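Local structure of ricin B-related lectin (Polyporus squamosus, 5MUA) at residues L180-R184 against D185-S189; Q134-N138 against N139-N143. The protein is a chimeric lectin, probably binding carbohydrate through a beta-trefoil that holds galactose and carrying a papain-like, calcium-binding protease domain that is inhibited by E-64. All coordinates share one frame; numbering follows the deposited sequence. Where two conformers were deposited one is given.

Contact 1: L180-R184 against D185-S189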
loop_
_atom_site.group_PDB
_atom_site.type_symbol
_atom_site.label_atom_id
_atom_site.label_comp_id
_atom_site.label_asym_id
_atom_site.label_seq_id
_atom_site.Cartn_x
_atom_site.Cartn_y
_atom_site.Cartn_z
ATOM N N LEU B 180 -9.994 -2.355 14.227
ATOM C CA LEU B 180 -10.213 -1.049 14.881
ATOM C C LEU B 180 -10.781 -0.073 13.868
ATOM O O LEU B 180 -10.291 0.046 12.735
ATOM C CB LEU B 180 -8.966 -0.460 15.498
ATOM C CG LEU B 180 -9.066 0.961 16.098
ATOM C CD1 LEU B 180 -10.054 0.858 17.282
ATOM C CD2 LEU B 180 -7.677 1.376 16.597
ATOM N N VAL B 181 -11.833 0.595 14.269
ATOM C CA VAL B 181 -12.455 1.629 13.437
ATOM C C VAL B 181 -11.824 2.935 13.903
ATOM O O VAL B 181 -11.948 3.346 15.062
ATOM C CB VAL B 181 -14.001 1.670 13.624
ATOM C CG1 VAL B 181 -14.631 2.877 12.936
ATOM C CG2 VAL B 181 -14.660 0.387 13.156
ATOM N N LEU B 182 -11.151 3.629 12.973
ATOM C CA LEU B 182 -10.485 4.870 13.286
ATOM C C LEU B 182 -11.432 6.041 13.278
ATOM O O LEU B 182 -12.442 6.013 12.584
ATOM C CB LEU B 182 -9.413 5.163 12.211
ATOM C CG LEU B 182 -8.349 4.056 12.214
ATOM C CD1 LEU B 182 -7.484 4.301 10.993
ATOM C CD2 LEU B 182 -7.497 4.037 13.486
ATOM N N THR B 183 -11.021 7.105 13.953
ATOM C CA THR B 183 -11.727 8.377 13.873
ATOM C C THR B 183 -11.261 9.157 12.662
ATOM O O THR B 183 -10.190 8.910 12.073
ATOM C CB THR B 183 -11.451 9.273 15.097
ATOM O OG1 THR B 183 -10.071 9.611 15.164
ATOM C CG2 THR B 183 -11.876 8.562 16.451
ATOM N N ARG B 184 -12.086 10.154 12.324
ATOM C CA ARG B 184 -11.652 11.094 11.294
ATOM C C ARG B 184 -10.402 11.838 11.617
ATOM O O ARG B 184 -9.529 12.077 10.762
ATOM C CB ARG B 184 -12.822 12.009 10.864
ATOM C CG ARG B 184 -13.769 11.238 9.976
ATOM C CD ARG B 184 -14.777 12.136 9.291
ATOM N NE ARG B 184 -15.884 11.398 8.674
ATOM C CZ ARG B 184 -16.774 11.950 7.828
ATOM N NH1 ARG B 184 -16.656 13.233 7.433
ATOM N NH2 ARG B 184 -17.786 11.226 7.373
ATOM N N ASP B 185 -10.229 12.210 12.865
ATOM C CA ASP B 185 -9.013 12.876 13.235
ATOM C C ASP B 185 -7.836 12.021 12.977
ATOM O O ASP B 185 -6.792 12.492 12.502
ATOM C CB ASP B 185 -9.064 13.291 14.707
ATOM C CG ASP B 185 -9.966 14.512 14.955
ATOM O OD1 ASP B 185 -10.302 15.265 14.052
ATOM O OD2 ASP B 185 -10.304 14.726 16.137
ATOM N N GLN B 186 -7.972 10.727 13.278
ATOM C CA GLN B 186 -6.863 9.834 13.102
ATOM C C GLN B 186 -6.543 9.585 11.610
ATOM O O GLN B 186 -5.370 9.661 11.231
ATOM C CB GLN B 186 -7.141 8.510 13.786
ATOM C CG GLN B 186 -7.082 8.624 15.328
ATOM C CD GLN B 186 -7.804 7.480 16.013
ATOM O OE1 GLN B 186 -8.556 6.734 15.374
ATOM N NE2 GLN B 186 -7.637 7.370 17.309
ATOM N N ILE B 187 -7.578 9.322 10.817
ATOM C CA ILE B 187 -7.455 9.139 9.378
ATOM C C ILE B 187 -6.813 10.353 8.792
ATOM O O ILE B 187 -5.827 10.265 8.056
ATOM C CB ILE B 187 -8.802 8.846 8.719
ATOM C CG1 ILE B 187 -9.268 7.426 9.159
ATOM C CG2 ILE B 187 -8.689 8.798 7.212
ATOM C CD1 ILE B 187 -10.773 7.318 9.045
ATOM N N SER B 188 -7.354 11.516 9.088
ATOM C CA SER B 188 -6.748 12.718 8.601
ATOM C C SER B 188 -5.304 12.967 9.025
ATOM O O SER B 188 -4.519 13.478 8.216
ATOM C CB SER B 188 -7.635 13.917 8.914
ATOM O OG SER B 188 -8.779 13.819 8.109
ATOM N N SER B 189 -4.918 12.620 10.249
ATOM C CA SER B 189 -3.552 12.848 10.702
ATOM C C SER B 189 -2.592 11.918 9.920
ATOM O O SER B 189 -1.527 12.322 9.528
ATOM C CB SER B 189 -3.397 12.722 12.246
ATOM O OG SER B 189 -3.366 11.365 12.632
#
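Ser188 N donates to Arg184 O at 2.8 Å in the first turn of helix 184-194, and Ile187 N does the same to Thr183 O at 2.9 Å. Thr183 OG1 sits between its own backbone N and carbonyl carbon (chi1 63°), which turns the hydroxyl into the first turn, where it accepts from Gln186 N at 3.0 Å. In return Gln186 OE1 receives Thr183 N at 2.9 Å, along a nearly straight N-H line (170°), although the donor stands well above the amide carbonyl plane. This reciprocal pair is a capping box with Thr183 as N-cap, giving acceptors to two N-H groups at the start of the helix, and it ties the loop after strand 178-180 to the helix. The extended Gln186 crosses Leu182 at about a right angle, its OE1 lying 3.5 Å from Leu182 CD2. Beside it Leu182 CB rests against Ile187 CG1 at 3.8 Å, and both side chains also pack on helix 208-226, through Val219, Trp222 and Phe215. The guanidinium of Arg184 forms a salt bridge with Glu255 and a cation-pi contact with Tyr272, whose hydroxyl is also hydrogen-bonded to Ser188 OG.

Contact 2: Q134-N138 against N139-N143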
loop_
_atom_site.group_PDB
_atom_site.type_symbol
_atom_site.label_atom_id
_atom_site.label_comp_id
_atom_site.label_asym_id
_atom_site.label_seq_id
_atom_site.Cartn_x
_atom_site.Cartn_y
_atom_site.Cartn_z
ATOM N N GLN B 134 -12.601 -4.548 47.331
ATOM C CA GLN B 134 -13.735 -5.448 47.550
ATOM C C GLN B 134 -15.054 -4.827 47.051
ATOM O O GLN B 134 -15.176 -3.635 46.796
ATOM C CB GLN B 134 -13.834 -5.819 49.043
ATOM C CG GLN B 134 -14.179 -4.648 49.920
ATOM C CD GLN B 134 -14.289 -5.049 51.412
ATOM O OE1 GLN B 134 -15.245 -5.679 51.821
ATOM N NE2 GLN B 134 -13.298 -4.690 52.173
ATOM N N ASN B 135 -16.049 -5.659 46.913
ATOM C CA ASN B 135 -17.367 -5.175 46.505
ATOM C C ASN B 135 -17.849 -3.969 47.303
ATOM O O ASN B 135 -17.791 -3.960 48.541
ATOM C CB ASN B 135 -18.405 -6.308 46.547
ATOM C CG ASN B 135 -19.744 -5.909 45.905
ATOM O OD1 ASN B 135 -19.792 -5.221 44.901
ATOM N ND2 ASN B 135 -20.827 -6.335 46.511
ATOM N N ILE B 136 -18.262 -2.947 46.584
ATOM C CA ILE B 136 -18.803 -1.711 47.129
ATOM C C ILE B 136 -20.253 -1.613 46.753
ATOM O O ILE B 136 -20.576 -1.715 45.585
ATOM C CB ILE B 136 -18.051 -0.503 46.610
ATOM C CG1 ILE B 136 -16.638 -0.475 47.222
ATOM C CG2 ILE B 136 -18.800 0.836 46.966
ATOM C CD1 ILE B 136 -15.710 0.615 46.681
ATOM N N THR B 137 -21.116 -1.359 47.735
ATOM C CA THR B 137 -22.575 -1.257 47.498
ATOM C C THR B 137 -23.118 0.158 47.723
ATOM O O THR B 137 -24.248 0.428 47.343
ATOM C CB THR B 137 -23.370 -2.246 48.363
ATOM O OG1 THR B 137 -23.004 -2.052 49.726
ATOM C CG2 THR B 137 -23.028 -3.729 47.963
ATOM N N ASN B 138 -22.339 1.042 48.338
ATOM C CA ASN B 138 -22.820 2.409 48.661
ATOM C C ASN B 138 -22.376 3.502 47.683
ATOM O O ASN B 138 -22.693 4.686 47.831
ATOM C CB ASN B 138 -22.502 2.736 50.107
ATOM C CG ASN B 138 -21.022 2.983 50.363
ATOM O OD1 ASN B 138 -20.153 2.708 49.514
ATOM N ND2 ASN B 138 -20.725 3.455 51.546
ATOM N N ASN B 139 -21.695 3.101 46.595
ATOM C CA ASN B 139 -21.497 3.994 45.483
ATOM C C ASN B 139 -21.283 3.209 44.190
ATOM O O ASN B 139 -21.237 1.966 44.223
ATOM C CB ASN B 139 -20.385 5.023 45.794
ATOM C CG ASN B 139 -18.965 4.410 45.821
ATOM O OD1 ASN B 139 -18.605 3.598 44.979
ATOM N ND2 ASN B 139 -18.161 4.858 46.754
ATOM N N THR B 140 -21.139 3.939 43.080
ATOM C CA THR B 140 -21.032 3.322 41.779
ATOM C C THR B 140 -19.599 3.313 41.232
ATOM O O THR B 140 -19.429 3.173 40.034
ATOM C CB THR B 140 -22.005 3.914 40.772
ATOM O OG1 THR B 140 -21.750 5.287 40.633
ATOM C CG2 THR B 140 -23.412 3.668 41.173
ATOM N N SER B 141 -18.612 3.465 42.103
ATOM C CA SER B 141 -17.221 3.599 41.695
ATOM C C SER B 141 -16.674 2.353 41.001
ATOM O O SER B 141 -15.622 2.434 40.359
ATOM C CB SER B 141 -16.336 3.974 42.906
ATOM O OG SER B 141 -16.277 2.877 43.853
ATOM N N GLN B 142 -17.332 1.214 41.144
ATOM C CA GLN B 142 -16.926 0.006 40.460
ATOM C C GLN B 142 -17.702 -0.279 39.176
ATOM O O GLN B 142 -17.588 -1.384 38.595
ATOM C CB GLN B 142 -17.006 -1.200 41.392
ATOM C CG GLN B 142 -16.307 -0.940 42.700
ATOM C CD GLN B 142 -16.279 -2.095 43.654
ATOM O OE1 GLN B 142 -17.250 -2.819 43.817
ATOM N NE2 GLN B 142 -15.173 -2.211 44.354
ATOM N N ASN B 143 -18.472 0.721 38.705
ATOM C CA ASN B 143 -19.320 0.488 37.548
ATOM C C ASN B 143 -18.651 1.227 36.387
ATOM O O ASN B 143 -18.205 2.385 36.531
ATOM C CB ASN B 143 -20.698 1.067 37.762
ATOM C CG ASN B 143 -21.485 0.312 38.818
ATOM O OD1 ASN B 143 -21.086 -0.770 39.267
ATOM N ND2 ASN B 143 -22.626 0.876 39.196
#
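The chain from Gln134 to Gln142 doubles back, its two halves pointing 146° apart from CA 134 to 138 and from CA 139 to 142, and a type I turn from Thr140 to Asn143 ends the loop. Gln142 spans the mouth of this loop with an extended chain, and its amide meets the opposite backbone at two points. Its NE2 donates to Gln134 O at 2.8 Å, and its OE1 accepts from Ile136 N at 2.9 Å; in each bond the donor lies well above the plane of the accepting carbonyl. Ile136 crosses Gln142 at about a right angle and fills the inside of the loop: CG1 lies 3.7 Å from Gln142 NE2, CD1 reaches Ser141 OG, and CG2 is 3.4 Å from Asn139 OD1. That oxygen is gripped twice by Ser141, by OG at 2.7 Å and by N at 2.9 Å, the latter making an Asx turn. Gln142 is the glutamine of a Gln-x-Trp motif, the signature of ricin-type beta-trefoil lectins, and here it leads into strand 144-152. Outside the loop Lys107 NZ donates to its OE1, and its NE2 is also bonded to Thr118 OG1. With an acceptor role at one end and a donor role at the other, the buried amide is fixed in one flip state, and the nearby ammonium group would probably polarise its carbonyl further.

In the fold
Contact 2 precedes contact 1 along the chain, and the two belong to different parts of the chimera: 134-143 to the ricin-type trefoil, 180-189 to the Agglutinin C-terminal region. Their centres are 35 Å apart and their nearest atoms about 21 Å, so they do not touch. Strand 144-152, which follows contact 2, pairs with strand 178-180, which leads into contact 1. Contact 1 lies nearer the protease machinery: the side chain of Leu182 is about 12 Å from that of the calcium ligand Asp176 and about 13 Å from a bound calcium ion. It packs on helix 208-226, which starts at Cys208 of the E-64 pocket. Contact 2 is remote from the annotated sites, the galactose pocket included.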